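Local structure of ATP-citrate lyase beta-subunit (Chlorobium limicola, 6HXJ) at residues A[339-343]-A[372-377]; A[332-336]-A[365-369]; A[351-357]-A[378-384]; A[261-265]-A[303-307]; A[280-284]-A[392-396]. The protein probably catalyses, as part of ATP-citrate lyase, the ATP-driven cleavage of citrate with CoA to oxaloacetate and acetyl-CoA. All blocks are in the same frame, centred on the assembly; numbering follows the deposited sequence.

Contact 1 (A[339-343]-A[372-377]); sequences FRESK and LQEEGF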
# COMPACT_ATOMS: atom_id res chain seq x y z
N PHE A 339 -28.70 37.74 26.95
CA PHE A 339 -29.68 38.83 26.97
C PHE A 339 -30.98 38.38 26.32
O PHE A 339 -32.05 38.72 26.80
CB PHE A 339 -29.16 40.08 26.26
CG PHE A 339 -28.34 41.04 27.09
CD1 PHE A 339 -28.47 41.08 28.48
CD2 PHE A 339 -27.50 41.96 26.49
CE1 PHE A 339 -27.72 41.97 29.25
CE2 PHE A 339 -26.76 42.87 27.26
CZ PHE A 339 -26.87 42.86 28.64
N ARG A 340 -30.87 37.60 25.22
CA ARG A 340 -31.96 37.02 24.47
C ARG A 340 -32.68 35.97 25.33
O ARG A 340 -33.91 35.92 25.35
CB ARG A 340 -31.42 36.38 23.18
CG ARG A 340 -31.03 37.38 22.10
CD ARG A 340 -31.15 36.81 20.71
NE ARG A 340 -29.91 36.39 20.04
CZ ARG A 340 -29.35 37.03 19.03
NH1 ARG A 340 -29.83 38.20 18.62
NH2 ARG A 340 -28.24 36.56 18.47
N GLU A 341 -31.88 35.14 26.05
CA GLU A 341 -32.36 34.09 26.95
C GLU A 341 -33.16 34.69 28.13
O GLU A 341 -34.22 34.21 28.50
CB GLU A 341 -31.17 33.25 27.47
CG GLU A 341 -31.54 31.86 27.97
CD GLU A 341 -32.06 31.68 29.39
OE1 GLU A 341 -32.12 32.67 30.16
OE2 GLU A 341 -32.40 30.52 29.74
N SER A 342 -32.64 35.77 28.67
CA SER A 342 -33.22 36.48 29.80
C SER A 342 -34.47 37.26 29.40
O SER A 342 -35.41 37.32 30.19
CB SER A 342 -32.18 37.42 30.40
OG SER A 342 -31.04 36.70 30.83
N LYS A 343 -34.48 37.86 28.18
CA LYS A 343 -35.60 38.64 27.65
C LYS A 343 -36.80 37.80 27.29
O LYS A 343 -37.94 38.28 27.41
CB LYS A 343 -35.22 39.50 26.46
CG LYS A 343 -36.06 40.79 26.45
CD LYS A 343 -36.56 41.16 25.07
CE LYS A 343 -37.08 42.58 25.10
NZ LYS A 343 -37.26 43.11 23.73
N LEU A 372 -29.45 44.26 18.57
CA LEU A 372 -30.42 43.97 19.63
C LEU A 372 -31.47 45.07 19.83
O LEU A 372 -32.46 44.81 20.50
CB LEU A 372 -29.76 43.60 20.96
CG LEU A 372 -29.23 42.19 21.11
CD1 LEU A 372 -28.44 42.06 22.40
CD2 LEU A 372 -30.35 41.18 21.18
N GLN A 373 -31.31 46.25 19.21
CA GLN A 373 -32.31 47.32 19.18
C GLN A 373 -33.55 46.91 18.39
O GLN A 373 -34.66 47.32 18.76
CB GLN A 373 -31.74 48.62 18.56
CG GLN A 373 -30.91 49.48 19.51
CD GLN A 373 -30.11 50.60 18.86
OE1 GLN A 373 -29.08 51.00 19.39
NE2 GLN A 373 -30.57 51.16 17.74
N GLU A 374 -33.39 46.12 17.31
CA GLU A 374 -34.57 45.78 16.52
C GLU A 374 -35.40 44.67 17.20
O GLU A 374 -36.60 44.55 16.93
CB GLU A 374 -34.32 45.56 15.00
CG GLU A 374 -33.37 44.47 14.54
CD GLU A 374 -32.50 44.86 13.36
OE1 GLU A 374 -31.32 45.23 13.58
OE2 GLU A 374 -33.01 44.86 12.21
N GLU A 375 -34.81 43.98 18.20
CA GLU A 375 -35.47 42.96 19.00
C GLU A 375 -36.24 43.56 20.18
O GLU A 375 -36.78 42.80 20.98
CB GLU A 375 -34.46 41.90 19.45
CG GLU A 375 -33.95 41.03 18.31
CD GLU A 375 -32.74 40.19 18.65
OE1 GLU A 375 -31.70 40.34 17.97
OE2 GLU A 375 -32.84 39.36 19.59
N GLY A 376 -36.30 44.89 20.26
CA GLY A 376 -37.05 45.61 21.29
C GLY A 376 -36.33 46.00 22.56
O GLY A 376 -36.96 46.47 23.51
N PHE A 377 -34.99 45.80 22.60
CA PHE A 377 -34.16 46.13 23.76
C PHE A 377 -33.87 47.63 23.79
O PHE A 377 -33.50 48.20 22.76
CB PHE A 377 -32.82 45.37 23.70
CG PHE A 377 -32.88 43.90 24.02
CD1 PHE A 377 -32.68 43.45 25.31
CD2 PHE A 377 -33.09 42.96 23.01
CE1 PHE A 377 -32.72 42.09 25.61
CE2 PHE A 377 -33.15 41.60 23.31
CZ PHE A 377 -32.94 41.17 24.60
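R340 NH1 meets both oxygens of the E375 carboxylate, forming a salt bridge of 2.9 Å to OE1 and a weak hydrogen bond of 3.4 Å to OE2. The E375 chain, extended beyond CG (chi2 167°), carries the carboxylate to the edge of the guanidinium, the planes nearly coplanar at 19°. Three residues further along helix 328-344, K343 serves the same loop differently. Its aliphatic chain slides past F377 in the opposite direction, and CD makes a CH-pi contact 4.0 Å from the ring centroid. Beyond it, NZ stands 4.4 Å from that centroid as a cation-pi partner and gives a weak hydrogen bond of 2.8 Å to E375 O. F339 adds its carbonyl O at the edge of the F377 ring, 3.4 Å from CZ, while L372 CD1 comes to the edge of the F339 ring at 4.2 Å from CD2. A type I turn from Q373 to G376 leads from helix 362-371 towards strand 378-382, and F377 also packs on L348 and I353. The contact is graded: buried rings and leucine hold its inner part, and the two helix cations tie down its outer part, the lysine charge probably eased by ring and carbonyl together.

Contact 2 (A[332-336]-A[365-369]); sequences FSGII and GLAAI
The F332 ring turns its edge to G365, with CD2 3.3 Å from the carbonyl O and that oxygen near the ring plane. Further round the same rim, CE2 lies 3.8 Å from I369 CG2 and 3.9 Å from L366 CD1, both methyls approaching obliquely. One turn along, I336 and I369 cross at a slant. In I369, CG1 lies anti to the backbone N (chi1 -160°), on the I336 side, and CD1 at its end comes within 3.6 Å of I336 CG1. In return I336 CD1 reaches over to A368 CB, also at 3.6 Å. The two helix segments run almost parallel, 12° apart with their axes 9.7 Å from each other, as expected of helices 328-344 and 362-371, successive connections between parallel strands. I369 continues onto I379 and V381 of the sheet, and F332 onto Y291 and R357. Trimming F332 to an alanine here would probably open a gap beside I369 CG2 and L366 CD1, letting those branches shift. G365 O accepts the helical bond from I369 N, and the ring edge adds a C-H neighbour to it; the cohesion of this buried contact comes chiefly from dispersion and from the fit of branched side chains.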
# COMPACT_ATOMS: atom_id res chain seq x y z
N PHE A 332 -19.19 39.20 23.29
CA PHE A 332 -20.45 39.89 23.06
C PHE A 332 -21.48 38.93 22.55
O PHE A 332 -22.64 39.16 22.85
CB PHE A 332 -20.33 41.13 22.17
CG PHE A 332 -20.08 42.40 22.93
CD1 PHE A 332 -19.51 42.38 24.20
CD2 PHE A 332 -20.44 43.63 22.39
CE1 PHE A 332 -19.31 43.55 24.93
CE2 PHE A 332 -20.21 44.82 23.11
CZ PHE A 332 -19.65 44.77 24.37
N SER A 333 -21.11 37.84 21.85
CA SER A 333 -22.11 36.85 21.43
C SER A 333 -22.69 36.09 22.65
O SER A 333 -23.90 35.83 22.69
CB SER A 333 -21.54 35.90 20.38
OG SER A 333 -20.85 34.79 20.94
N GLY A 334 -21.83 35.82 23.63
CA GLY A 334 -22.22 35.17 24.88
C GLY A 334 -23.14 36.07 25.68
O GLY A 334 -24.11 35.59 26.24
N ILE A 335 -22.87 37.41 25.68
CA ILE A 335 -23.66 38.48 26.34
C ILE A 335 -25.01 38.60 25.64
O ILE A 335 -26.04 38.64 26.31
CB ILE A 335 -22.93 39.88 26.46
CG1 ILE A 335 -21.68 39.80 27.36
CG2 ILE A 335 -23.88 41.00 26.98
CD1 ILE A 335 -20.76 41.01 27.33
N ILE A 336 -25.00 38.64 24.29
CA ILE A 336 -26.19 38.74 23.45
C ILE A 336 -27.09 37.53 23.69
O ILE A 336 -28.27 37.71 23.97
CB ILE A 336 -25.87 38.97 21.93
CG1 ILE A 336 -25.23 40.35 21.69
CG2 ILE A 336 -27.12 38.82 21.06
CD1 ILE A 336 -24.49 40.47 20.37
N GLY A 365 -18.54 42.90 17.15
CA GLY A 365 -19.26 42.70 18.41
C GLY A 365 -20.20 43.85 18.74
O GLY A 365 -21.34 43.60 19.18
N LEU A 366 -19.74 45.12 18.52
CA LEU A 366 -20.55 46.32 18.77
C LEU A 366 -21.73 46.41 17.82
O LEU A 366 -22.80 46.82 18.24
CB LEU A 366 -19.73 47.63 18.78
CG LEU A 366 -19.05 48.14 20.09
CD1 LEU A 366 -18.16 47.12 20.78
CD2 LEU A 366 -18.30 49.40 19.84
N ALA A 367 -21.54 46.00 16.55
CA ALA A 367 -22.59 45.96 15.52
C ALA A 367 -23.63 44.89 15.89
O ALA A 367 -24.83 45.14 15.75
CB ALA A 367 -21.99 45.67 14.16
N ALA A 368 -23.18 43.73 16.39
CA ALA A 368 -24.03 42.63 16.83
C ALA A 368 -24.90 43.04 18.04
O ALA A 368 -26.08 42.73 18.08
CB ALA A 368 -23.18 41.43 17.18
N ILE A 369 -24.32 43.80 18.98
CA ILE A 369 -25.03 44.27 20.16
C ILE A 369 -26.06 45.42 19.84
O ILE A 369 -27.12 45.45 20.45
CB ILE A 369 -23.98 44.63 21.28
CG1 ILE A 369 -24.61 44.66 22.70
CG2 ILE A 369 -23.17 45.88 21.03
CD1 ILE A 369 -24.55 43.39 23.54

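Contact 3 (A[351-357]-A[378-384]); sequences VKIWVRR and DIHVYDR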
# COMPACT_ATOMS: atom_id res chain seq x y z
N VAL A 351 -35.85 47.52 31.61
CA VAL A 351 -34.43 47.77 31.85
C VAL A 351 -33.72 48.29 30.59
O VAL A 351 -33.99 47.83 29.47
CB VAL A 351 -33.70 46.55 32.48
CG1 VAL A 351 -34.36 46.11 33.77
CG2 VAL A 351 -33.65 45.41 31.49
N LYS A 352 -32.92 49.34 30.78
CA LYS A 352 -32.12 49.95 29.73
C LYS A 352 -30.72 49.35 29.86
O LYS A 352 -30.23 49.16 30.98
CB LYS A 352 -32.09 51.49 29.89
CG LYS A 352 -33.46 52.15 29.71
CD LYS A 352 -33.47 53.62 30.12
CE LYS A 352 -34.86 54.21 30.06
NZ LYS A 352 -35.26 54.58 28.67
N ILE A 353 -30.10 48.99 28.74
CA ILE A 353 -28.75 48.42 28.71
C ILE A 353 -27.82 49.51 28.17
O ILE A 353 -28.17 50.18 27.19
CB ILE A 353 -28.69 47.09 27.89
CG1 ILE A 353 -29.63 46.01 28.51
CG2 ILE A 353 -27.26 46.55 27.77
CD1 ILE A 353 -29.98 44.81 27.65
N TRP A 354 -26.65 49.71 28.83
CA TRP A 354 -25.63 50.69 28.45
C TRP A 354 -24.35 49.95 28.09
O TRP A 354 -23.77 49.27 28.94
CB TRP A 354 -25.39 51.71 29.59
CG TRP A 354 -26.63 52.41 30.04
CD1 TRP A 354 -27.50 52.00 31.02
CD2 TRP A 354 -27.18 53.60 29.49
NE1 TRP A 354 -28.54 52.89 31.13
CE2 TRP A 354 -28.37 53.89 30.20
CE3 TRP A 354 -26.76 54.49 28.48
CZ2 TRP A 354 -29.15 55.03 29.93
CZ3 TRP A 354 -27.53 55.61 28.21
CH2 TRP A 354 -28.71 55.87 28.93
N VAL A 355 -23.95 50.04 26.82
CA VAL A 355 -22.77 49.36 26.30
C VAL A 355 -21.69 50.37 25.91
O VAL A 355 -21.96 51.34 25.21
CB VAL A 355 -23.14 48.41 25.12
CG1 VAL A 355 -21.93 47.62 24.63
CG2 VAL A 355 -24.25 47.45 25.50
N ARG A 356 -20.47 50.12 26.39
CA ARG A 356 -19.26 50.88 26.04
C ARG A 356 -18.12 49.89 26.09
O ARG A 356 -17.83 49.32 27.15
CB ARG A 356 -19.01 52.10 26.95
CG ARG A 356 -17.92 53.04 26.45
CD ARG A 356 -16.55 52.62 26.94
NE ARG A 356 -15.49 53.51 26.48
CZ ARG A 356 -14.19 53.22 26.52
NH1 ARG A 356 -13.78 52.04 26.98
NH2 ARG A 356 -13.30 54.10 26.07
N ARG A 357 -17.48 49.64 24.95
CA ARG A 357 -16.43 48.66 24.86
C ARG A 357 -15.46 48.91 23.69
O ARG A 357 -15.80 49.57 22.69
CB ARG A 357 -17.06 47.25 24.78
CG ARG A 357 -16.12 46.05 24.86
CD ARG A 357 -15.41 45.90 26.19
NE ARG A 357 -14.80 44.58 26.33
CZ ARG A 357 -13.59 44.34 26.82
NH1 ARG A 357 -12.83 45.35 27.24
NH2 ARG A 357 -13.13 43.10 26.91
N ASP A 378 -34.00 48.25 24.99
CA ASP A 378 -33.66 49.67 25.22
C ASP A 378 -32.11 49.77 25.44
O ASP A 378 -31.62 50.13 26.51
CB ASP A 378 -34.47 50.20 26.43
CG ASP A 378 -34.68 51.71 26.46
OD1 ASP A 378 -33.68 52.46 26.35
OD2 ASP A 378 -35.82 52.15 26.71
N ILE A 379 -31.35 49.40 24.39
CA ILE A 379 -29.90 49.32 24.42
C ILE A 379 -29.21 50.52 23.72
O ILE A 379 -29.50 50.82 22.56
CB ILE A 379 -29.43 47.92 23.86
CG1 ILE A 379 -27.91 47.71 24.02
CG2 ILE A 379 -29.89 47.64 22.42
CD1 ILE A 379 -27.48 46.25 24.01
N HIS A 380 -28.30 51.19 24.47
CA HIS A 380 -27.45 52.29 23.99
C HIS A 380 -26.02 51.75 23.92
O HIS A 380 -25.49 51.28 24.93
CB HIS A 380 -27.55 53.54 24.90
CG HIS A 380 -28.96 54.04 25.09
ND1 HIS A 380 -29.81 53.49 26.05
CD2 HIS A 380 -29.65 54.97 24.39
CE1 HIS A 380 -30.96 54.12 25.92
NE2 HIS A 380 -30.91 55.03 24.94
N VAL A 381 -25.45 51.73 22.71
CA VAL A 381 -24.10 51.20 22.52
C VAL A 381 -23.19 52.32 21.98
O VAL A 381 -23.50 53.01 21.00
CB VAL A 381 -23.97 49.82 21.76
CG1 VAL A 381 -25.32 49.20 21.41
CG2 VAL A 381 -23.02 49.85 20.56
N TYR A 382 -22.07 52.50 22.69
CA TYR A 382 -21.04 53.49 22.44
C TYR A 382 -19.69 52.82 22.20
O TYR A 382 -19.43 51.69 22.64
CB TYR A 382 -20.94 54.50 23.61
CG TYR A 382 -22.26 55.13 23.99
CD1 TYR A 382 -22.71 56.29 23.36
CD2 TYR A 382 -23.07 54.57 24.97
CE1 TYR A 382 -23.92 56.88 23.70
CE2 TYR A 382 -24.29 55.14 25.32
CZ TYR A 382 -24.72 56.29 24.67
OH TYR A 382 -25.94 56.84 25.00
N ASP A 383 -18.82 53.54 21.48
CA ASP A 383 -17.48 53.10 21.18
C ASP A 383 -16.50 53.84 22.11
O ASP A 383 -16.93 54.61 22.97
CB ASP A 383 -17.18 53.38 19.70
CG ASP A 383 -17.20 54.85 19.31
OD1 ASP A 383 -18.22 55.53 19.59
OD2 ASP A 383 -16.18 55.33 18.74
N ARG A 384 -15.19 53.62 21.91
CA ARG A 384 -14.06 54.22 22.64
C ARG A 384 -14.12 55.75 22.79
O ARG A 384 -13.59 56.27 23.78
CB ARG A 384 -12.76 53.82 21.97
CG ARG A 384 -12.72 54.11 20.48
CD ARG A 384 -11.88 53.10 19.78
NE ARG A 384 -10.50 53.32 20.14
CZ ARG A 384 -9.60 52.37 20.30
NH1 ARG A 384 -9.94 51.10 20.09
NH2 ARG A 384 -8.37 52.67 20.65
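W354 lays its six-membered ring over the imidazole of H380 in an offset stack, the centroids 4.5 Å apart and the planes 16° from parallel. The two side chains point the same way, each with CG anti to its carbonyl carbon, which brings H380 ND1 over the rim of the indole. Y382 OH sits at the edge of the indole, 3.8 Å from W354 CZ3. On the same face K352 runs alongside D378, and the bend at chi4 brings NZ to a salt bridge of 3.2 Å with OD2. The backbones beneath are parallel strands joined by helix 362-371 in a beta-alpha-beta crossover. H380 N bonds to I353 O at 2.9 Å and H380 O accepts from V355 N at 2.7 Å, so both go to the one neighbouring strand, to the residues flanking W354. On the opposite face V355 CG2 and I353 CG2 each press on I379 CD1, and I369 of the crossover helix packs on V355 and I379. At the C-terminal end of the pair, R356 NH2 reaches R384 O, beyond strand 378-382, in a hydrogen bond of 3.2 Å bent to 142°. The same guanidinium binds G320 O through NH1 and M386 O through NE, and NH1 also pairs with an acidic side chain of another protein chain. A leucine in place of R356 would probably cost G320 O, M386 O and R384 O the bonds from this guanidinium and leave the other chain's acid without its positive partner. R357 starts away from the partner strand, and its NH1 bonds to A321 O and to a bound citrate anion.

Contact 4 (A[261-265]-A[303-307]); sequences IALLT and LTETI
L264 and I307 meet beneath a classic Rossmann-like crossover: helix 297-309, on its way from strand 287-292 to strand 315-318, passes over strand 261-266, which lies between those two in the sheet. The tight part is the meeting of methyls, with L264 CD1 3.6 Å from I307 CD1. L264 has CG anti to its backbone N (chi1 175°), which extends the side chain from the sheet to the helix. Its second branch, CD2, rests against T304, 3.6 Å from OG1. That hydroxyl is not left to the leucine, for it hydrogen-bonds to V300 O one turn earlier in the helix. The looser part lies toward L303, whose CG stays 4.3 Å from L264 CD1; L303 also packs on V251, F253 and I240. This looser edge is no solvent face, since every touching residue is buried and I335 of helix 328-344 closes over L264 and T304. A262, two residues before L264, offers just a methyl, CB, set 3.8 Å from I307 CG2. Between these two apolar footholds the backbone comes close as well: L263 O, which accepts a hydrogen bond from N287 ND2, lies 3.7 Å from I307 CD1.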
# COMPACT_ATOMS: atom_id res chain seq x y z
N ILE A 261 -28.34 49.60 39.95
CA ILE A 261 -27.45 49.54 38.80
C ILE A 261 -26.61 48.24 38.78
O ILE A 261 -25.72 48.04 39.62
CB ILE A 261 -26.58 50.82 38.64
CG1 ILE A 261 -27.44 52.09 38.63
CG2 ILE A 261 -25.74 50.77 37.37
CD1 ILE A 261 -27.26 52.96 39.85
N ALA A 262 -26.84 47.40 37.77
CA ALA A 262 -26.14 46.13 37.58
C ALA A 262 -24.93 46.21 36.63
O ALA A 262 -25.05 46.63 35.49
CB ALA A 262 -27.11 45.05 37.13
N LEU A 263 -23.78 45.79 37.13
CA LEU A 263 -22.56 45.82 36.34
C LEU A 263 -22.26 44.47 35.68
O LEU A 263 -22.33 43.44 36.34
CB LEU A 263 -21.34 46.24 37.21
CG LEU A 263 -21.47 47.47 38.11
CD1 LEU A 263 -20.31 47.54 39.08
CD2 LEU A 263 -21.62 48.74 37.28
N LEU A 264 -21.90 44.51 34.38
CA LEU A 264 -21.47 43.38 33.56
C LEU A 264 -20.22 43.90 32.81
O LEU A 264 -20.21 44.12 31.60
CB LEU A 264 -22.59 42.90 32.60
CG LEU A 264 -22.28 41.78 31.56
CD1 LEU A 264 -21.64 40.55 32.19
CD2 LEU A 264 -23.50 41.41 30.76
N THR A 265 -19.18 44.16 33.58
CA THR A 265 -17.98 44.80 33.07
C THR A 265 -16.77 43.84 32.88
O THR A 265 -16.59 42.85 33.60
CB THR A 265 -17.65 46.02 33.94
OG1 THR A 265 -17.56 45.57 35.30
CG2 THR A 265 -18.75 47.11 33.86
N LEU A 303 -22.73 34.28 33.08
CA LEU A 303 -22.58 35.50 33.87
C LEU A 303 -23.66 36.52 33.57
O LEU A 303 -24.26 37.07 34.50
CB LEU A 303 -21.18 36.10 33.70
CG LEU A 303 -20.72 37.19 34.73
CD1 LEU A 303 -21.06 36.81 36.18
CD2 LEU A 303 -19.25 37.44 34.63
N THR A 304 -23.94 36.75 32.26
CA THR A 304 -24.97 37.66 31.76
C THR A 304 -26.32 37.25 32.33
O THR A 304 -26.99 38.10 32.90
CB THR A 304 -25.00 37.68 30.21
OG1 THR A 304 -23.70 38.00 29.72
CG2 THR A 304 -26.01 38.65 29.63
N GLU A 305 -26.67 35.96 32.21
CA GLU A 305 -27.92 35.37 32.68
C GLU A 305 -28.16 35.64 34.17
O GLU A 305 -29.23 36.14 34.53
CB GLU A 305 -28.00 33.89 32.31
CG GLU A 305 -28.42 33.73 30.86
CD GLU A 305 -28.47 32.33 30.29
OE1 GLU A 305 -28.81 31.38 31.04
OE2 GLU A 305 -28.23 32.18 29.07
N THR A 306 -27.13 35.41 35.00
CA THR A 306 -27.13 35.64 36.45
C THR A 306 -27.47 37.11 36.79
O THR A 306 -28.29 37.37 37.67
CB THR A 306 -25.74 35.24 37.03
OG1 THR A 306 -25.37 33.94 36.59
CG2 THR A 306 -25.68 35.31 38.55
N ILE A 307 -26.83 38.06 36.06
CA ILE A 307 -26.98 39.51 36.24
C ILE A 307 -28.42 39.96 35.92
O ILE A 307 -28.98 40.79 36.64
CB ILE A 307 -25.88 40.28 35.47
CG1 ILE A 307 -24.53 40.03 36.18
CG2 ILE A 307 -26.14 41.80 35.40
CD1 ILE A 307 -23.38 40.09 35.33

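Contact 5 (A[280-284]-A[392-396]); sequences ARGGT and VDLAM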
# COMPACT_ATOMS: atom_id res chain seq x y z
N ALA A 280 -19.95 57.27 43.41
CA ALA A 280 -19.62 58.69 43.28
C ALA A 280 -20.78 59.50 42.68
O ALA A 280 -21.06 60.61 43.15
CB ALA A 280 -18.35 58.88 42.44
N ARG A 281 -21.50 58.91 41.69
CA ARG A 281 -22.64 59.53 41.02
C ARG A 281 -23.95 59.41 41.83
O ARG A 281 -25.02 59.78 41.33
CB ARG A 281 -22.78 59.03 39.57
CG ARG A 281 -21.65 59.45 38.61
CD ARG A 281 -21.56 60.93 38.30
NE ARG A 281 -20.56 61.63 39.12
CZ ARG A 281 -19.35 61.99 38.70
NH1 ARG A 281 -18.97 61.73 37.45
NH2 ARG A 281 -18.52 62.63 39.51
N GLY A 282 -23.86 58.94 43.07
CA GLY A 282 -24.99 58.80 43.99
C GLY A 282 -25.69 57.47 43.93
O GLY A 282 -26.41 57.12 44.88
N GLY A 283 -25.50 56.73 42.84
CA GLY A 283 -26.11 55.44 42.58
C GLY A 283 -25.79 54.33 43.56
O GLY A 283 -24.99 54.50 44.50
N THR A 284 -26.45 53.18 43.35
CA THR A 284 -26.30 51.97 44.15
C THR A 284 -25.96 50.81 43.22
O THR A 284 -26.62 50.63 42.19
CB THR A 284 -27.58 51.69 44.96
OG1 THR A 284 -28.72 51.74 44.11
CG2 THR A 284 -27.74 52.62 46.14
N VAL A 392 -22.10 55.70 32.96
CA VAL A 392 -22.69 55.70 34.30
C VAL A 392 -23.47 57.01 34.51
O VAL A 392 -24.53 57.00 35.12
CB VAL A 392 -21.59 55.45 35.38
CG1 VAL A 392 -22.08 55.77 36.79
CG2 VAL A 392 -21.05 54.03 35.31
N ASP A 393 -22.98 58.12 33.93
CA ASP A 393 -23.63 59.43 34.03
C ASP A 393 -24.93 59.43 33.24
O ASP A 393 -25.99 59.78 33.78
CB ASP A 393 -22.69 60.56 33.53
CG ASP A 393 -21.29 60.64 34.15
OD1 ASP A 393 -20.99 59.85 35.09
OD2 ASP A 393 -20.48 61.49 33.69
N LEU A 394 -24.85 58.95 31.99
CA LEU A 394 -25.96 58.82 31.06
C LEU A 394 -27.07 57.95 31.63
O LEU A 394 -28.26 58.21 31.40
CB LEU A 394 -25.45 58.26 29.73
CG LEU A 394 -25.03 59.29 28.69
CD1 LEU A 394 -23.77 60.06 29.09
CD2 LEU A 394 -24.81 58.64 27.38
N ALA A 395 -26.67 56.93 32.43
CA ALA A 395 -27.56 56.00 33.10
C ALA A 395 -28.22 56.65 34.33
O ALA A 395 -29.41 56.45 34.54
CB ALA A 395 -26.80 54.75 33.50
N MET A 396 -27.44 57.44 35.11
CA MET A 396 -27.91 58.16 36.31
C MET A 396 -28.94 59.22 35.93
O MET A 396 -29.92 59.42 36.64
CB MET A 396 -26.74 58.84 37.04
CG MET A 396 -25.83 57.90 37.83
SD MET A 396 -26.60 56.78 39.05
CE MET A 396 -27.52 57.97 40.10
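Two elements on one face of the Rossmann-like sheet, the end of helix 268-280 and the C-terminal helix 391-397, come together where R281 meets V392, D393 and M396. R281 is the first residue to leave helical geometry, and its side chain folds back along the second helix through bends at chi2 and chi3. The side chains of R281 and V392 cross at about a right angle, CG 4.1 Å from V392 CG1, and CD approaches D393 OD1 to 3.4 Å. The guanidinium then presents its edge to the aspartate, but NH1 remains 3.6 Å from OD1, and the two planes are turned 59° apart. This salt bridge is long, and its pull is probably modest. M396 handles the other end of the turn. Bent at both chi2 and chi3, it curls its thioether over the backbone that follows the helix. CG touches R281 CB at 3.7 Å, CE reaches the carbonyl O of the same residue at 3.3 Å, and SD settles 3.8 Å from G283 CA. A CB on G283 would point toward the helix and run into M396 SD, and its absence lets the sulfur lie on the backbone; G282 takes a positive phi (91°). Beneath, V392 is buried against Y274, A277 and V278 of helix 268-280, while R281 also packs on a polar side chain of another protein chain. Two helices side by side on one face of a mostly parallel sheet are the layered arrangement of a Rossmann-like alpha/beta domain, consistent with membership of the succinate/malate CoA ligase family.

In the fold
The five contacts build one layered domain around a single sheet. On one face, contacts 1, 2 and 4 share a core: L372 CD1 packs on I336 CG1 at 3.7 Å, and I335 CG2 on L264 CD2 at 3.8 Å. Contact 3 supplies two strands at one edge of the sheet, with I379 CD1 3.5 Å from I369 CG1. Its other face receives contact 5, where A395 CB lies 3.5 Å from W354 NE1. Contacts 1 and 5, on opposite faces, have nearest atoms about 12 Å apart. The bound citrate lies beyond the strand ends, about 3 Å from the R357 side chain of contact 3 and about 9 Å from that of F332 in contact 2; coenzyme A is about 13 Å from R357.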